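Local coordinates for protein Chymotrypsin/elastase isoinhibitor 1 (Ascaris suum, PDB 1EAI) that inhibits chymotrypsin- and elastase-like serine proteinases and so defends the parasitic worm against the proteinases of its host, at residues Ser4-Glu9 with Ser37-Ser41. Sequence-based numbering, arbitrary orientation.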
ATOM      1  N   SER C   4     -12.812   9.539 -13.710  1.00 33.79           N
ATOM      2  CA  SER C   4     -13.144   9.480 -12.279  1.00 32.44           C
ATOM      3  C   SER C   4     -12.449  10.482 -11.366  1.00 28.95           C
ATOM      4  O   SER C   4     -12.634  10.439 -10.130  1.00 26.17           O
ATOM      5  CB  SER C   4     -12.874   8.090 -11.741  1.00 35.55           C
ATOM      6  OG  SER C   4     -11.590   7.693 -12.232  1.00 40.71           O
ATOM      7  N   CYS C   5     -11.622  11.359 -11.916  1.00 27.11           N
ATOM      8  CA  CYS C   5     -10.938  12.290 -11.058  1.00 26.54           C
ATOM      9  C   CYS C   5     -11.842  13.445 -10.699  1.00 26.50           C
ATOM     10  O   CYS C   5     -12.783  13.773 -11.436  1.00 29.84           O
ATOM     11  CB  CYS C   5      -9.674  12.774 -11.771  1.00 29.79           C
ATOM     12  SG  CYS C   5      -8.460  11.515 -12.231  1.00 27.94           S
ATOM     13  N   GLY C   6     -11.634  14.080  -9.548  1.00 25.72           N
ATOM     14  CA  GLY C   6     -12.449  15.283  -9.207  1.00 23.34           C
ATOM     15  C   GLY C   6     -11.693  16.576  -9.645  1.00 24.16           C
ATOM     16  O   GLY C   6     -10.626  16.497 -10.283  1.00 25.20           O
ATOM     17  N   PRO C   7     -12.143  17.765  -9.232  1.00 22.36           N
ATOM     18  CA  PRO C   7     -11.483  19.031  -9.566  1.00 22.00           C
ATOM     19  C   PRO C   7     -10.030  19.196  -9.204  1.00 24.91           C
ATOM     20  O   PRO C   7      -9.637  18.852  -8.119  1.00 28.56           O
ATOM     21  CB  PRO C   7     -12.253  20.123  -8.809  1.00 18.80           C
ATOM     22  CG  PRO C   7     -13.508  19.556  -8.211  1.00 15.25           C
ATOM     23  CD  PRO C   7     -13.400  18.065  -8.397  1.00 16.92           C
ATOM     24  N   ASN C   8      -9.272  19.665 -10.237  1.00 27.01           N
ATOM     25  CA  ASN C   8      -7.867  19.970 -10.284  1.00 23.10           C
ATOM     26  C   ASN C   8      -6.916  18.759 -10.198  1.00 26.25           C
ATOM     27  O   ASN C   8      -5.672  18.841  -9.947  1.00 30.09           O
ATOM     28  CB  ASN C   8      -7.508  21.082  -9.308  1.00 26.05           C
ATOM     29  CG  ASN C   8      -8.357  22.339  -9.239  1.00 27.37           C
ATOM     30  OD1 ASN C   8      -8.473  23.055 -10.215  1.00 30.63           O
ATOM     31  ND2 ASN C   8      -8.928  22.646  -8.079  1.00 28.43           N
ATOM     32  N   GLU C   9      -7.488  17.583 -10.323  1.00 24.47           N
ATOM     33  CA  GLU C   9      -6.791  16.317 -10.275  1.00 25.88           C
ATOM     34  C   GLU C   9      -6.419  15.791 -11.694  1.00 27.13           C
ATOM     35  O   GLU C   9      -7.229  15.825 -12.685  1.00 24.99           O
ATOM     36  CB  GLU C   9      -7.741  15.301  -9.618  1.00 28.61           C
ATOM     37  CG  GLU C   9      -7.862  15.448  -8.088  1.00 26.35           C
ATOM     38  CD  GLU C   9      -8.540  14.238  -7.497  1.00 27.32           C
ATOM     39  OE1 GLU C   9      -9.339  13.430  -8.065  1.00 26.93           O
ATOM     40  OE2 GLU C   9      -8.293  14.227  -6.225  1.00 27.96           O
ATOM     41  N   SER C  37      -2.794   6.989 -10.191  1.00 21.24           N
ATOM     42  CA  SER C  37      -3.792   7.655  -9.426  1.00 20.80           C
ATOM     43  C   SER C  37      -4.288   9.009 -10.009  1.00 30.83           C
ATOM     44  O   SER C  37      -3.842   9.446 -11.078  1.00 36.91           O
ATOM     45  CB  SER C  37      -3.214   7.751  -8.026  1.00 18.94           C
ATOM     46  OG  SER C  37      -2.386   8.874  -7.848  1.00 17.80           O
ATOM     47  N   CYS C  38      -5.304   9.618  -9.368  1.00 32.83           N
ATOM     48  CA  CYS C  38      -5.889  10.913  -9.672  1.00 28.22           C
ATOM     49  C   CYS C  38      -5.092  11.819  -8.793  1.00 22.26           C
ATOM     50  O   CYS C  38      -5.234  11.726  -7.550  1.00 20.52           O
ATOM     51  CB  CYS C  38      -7.382  10.913  -9.289  1.00 28.44           C
ATOM     52  SG  CYS C  38      -8.451  10.346 -10.634  1.00 29.16           S
ATOM     53  N   GLU C  39      -4.027  12.404  -9.358  1.00 24.24           N
ATOM     54  CA  GLU C  39      -3.069  13.222  -8.569  1.00 26.22           C
ATOM     55  C   GLU C  39      -3.300  14.788  -8.455  1.00 22.10           C
ATOM     56  O   GLU C  39      -3.773  15.432  -9.426  1.00 17.89           O
ATOM     57  CB  GLU C  39      -1.685  12.861  -9.179  1.00 27.72           C
ATOM     58  CG  GLU C  39      -0.438  13.538  -8.578  1.00 29.14           C
ATOM     59  CD  GLU C  39       0.756  13.613  -9.533  1.00 35.35           C
ATOM     60  OE1 GLU C  39       0.737  14.029 -10.712  1.00 38.02           O
ATOM     61  OE2 GLU C  39       1.813  13.072  -9.014  1.00 37.40           O
ATOM     62  N   CYS C  40      -3.093  15.371  -7.259  1.00 20.61           N
ATOM     63  CA  CYS C  40      -3.088  16.803  -6.897  1.00 22.42           C
ATOM     64  C   CYS C  40      -1.613  17.192  -6.841  1.00 20.15           C
ATOM     65  O   CYS C  40      -1.076  16.982  -5.761  1.00 24.35           O
ATOM     66  CB  CYS C  40      -3.541  17.073  -5.410  1.00 23.03           C
ATOM     67  SG  CYS C  40      -4.160  18.770  -5.025  1.00 24.50           S
ATOM     68  N   SER C  41      -0.928  17.659  -7.931  1.00 15.85           N
ATOM     69  CA  SER C  41       0.552  17.929  -7.813  1.00 24.17           C
ATOM     70  C   SER C  41       0.994  19.322  -7.495  1.00 25.27           C
ATOM     71  O   SER C  41       0.565  20.261  -8.122  1.00 25.32           O
ATOM     72  CB  SER C  41       1.360  17.602  -9.072  1.00 27.59           C
ATOM     73  OG  SER C  41       0.377  17.437 -10.069  1.00 29.23           O
TER
HETATM   74  O   HOH W   1      -2.527  18.015 -10.164  1.00 33.16           O
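The Cys5-Cys38 disulfide ties the N-terminal loop of this TIL domain to strand 37-39. Cys5 SG and Cys38 SG are 2.0 Å apart, and the bridge turns by -84° about the S-S bond. Cys5 SG lies anti to its carbonyl carbon (chi1 -60°), and Cys38 SG roughly so. The CB atoms of both residues point toward the opposite segment, and the sulfurs meet between them. Trp11 of strand 10-12 packs against both cysteines.

Beyond the bridge, the loop folds back through a type II beta turn from Gly6 to Glu9. Its Glu9 N to Gly6 O bond is weak. A firmer tie comes from the Glu9 side chain, which runs extended beyond CG. Its OE1 accepts the backbone N-H of Gly6 at 2.8 Å, with an angle of 164° at the hydrogen. The donor comes in tilted out of the carboxylate plane. The same OE1 also rests 3.4 Å from Cys38 CB, so this end of the carboxylate lies on the Cys38 side of the bridge. Glu9 OE2 forms a salt bridge with Arg48. The buried carboxylate thus has a partner on each oxygen, which probably keeps it ionised.

At the other end, the backbones come close without a direct hydrogen bond. Glu9 CA makes a CA-H...O contact of 3.3 Å with Glu39 O. One water joins the segments here. It donates to Asn8 O and, at 3.0 Å, to Glu39 O, and it accepts from Ser41 N at 2.8 Å. The CB of Glu39 points away from the loop, and its OE2 accepts from Gly16 N. Next to it, Cys40 forms a second disulfide, with Cys54. Several disulfides joining short strands and irregular loops, with little regular secondary structure, are characteristic of the small, cysteine-rich TIL inhibitor fold.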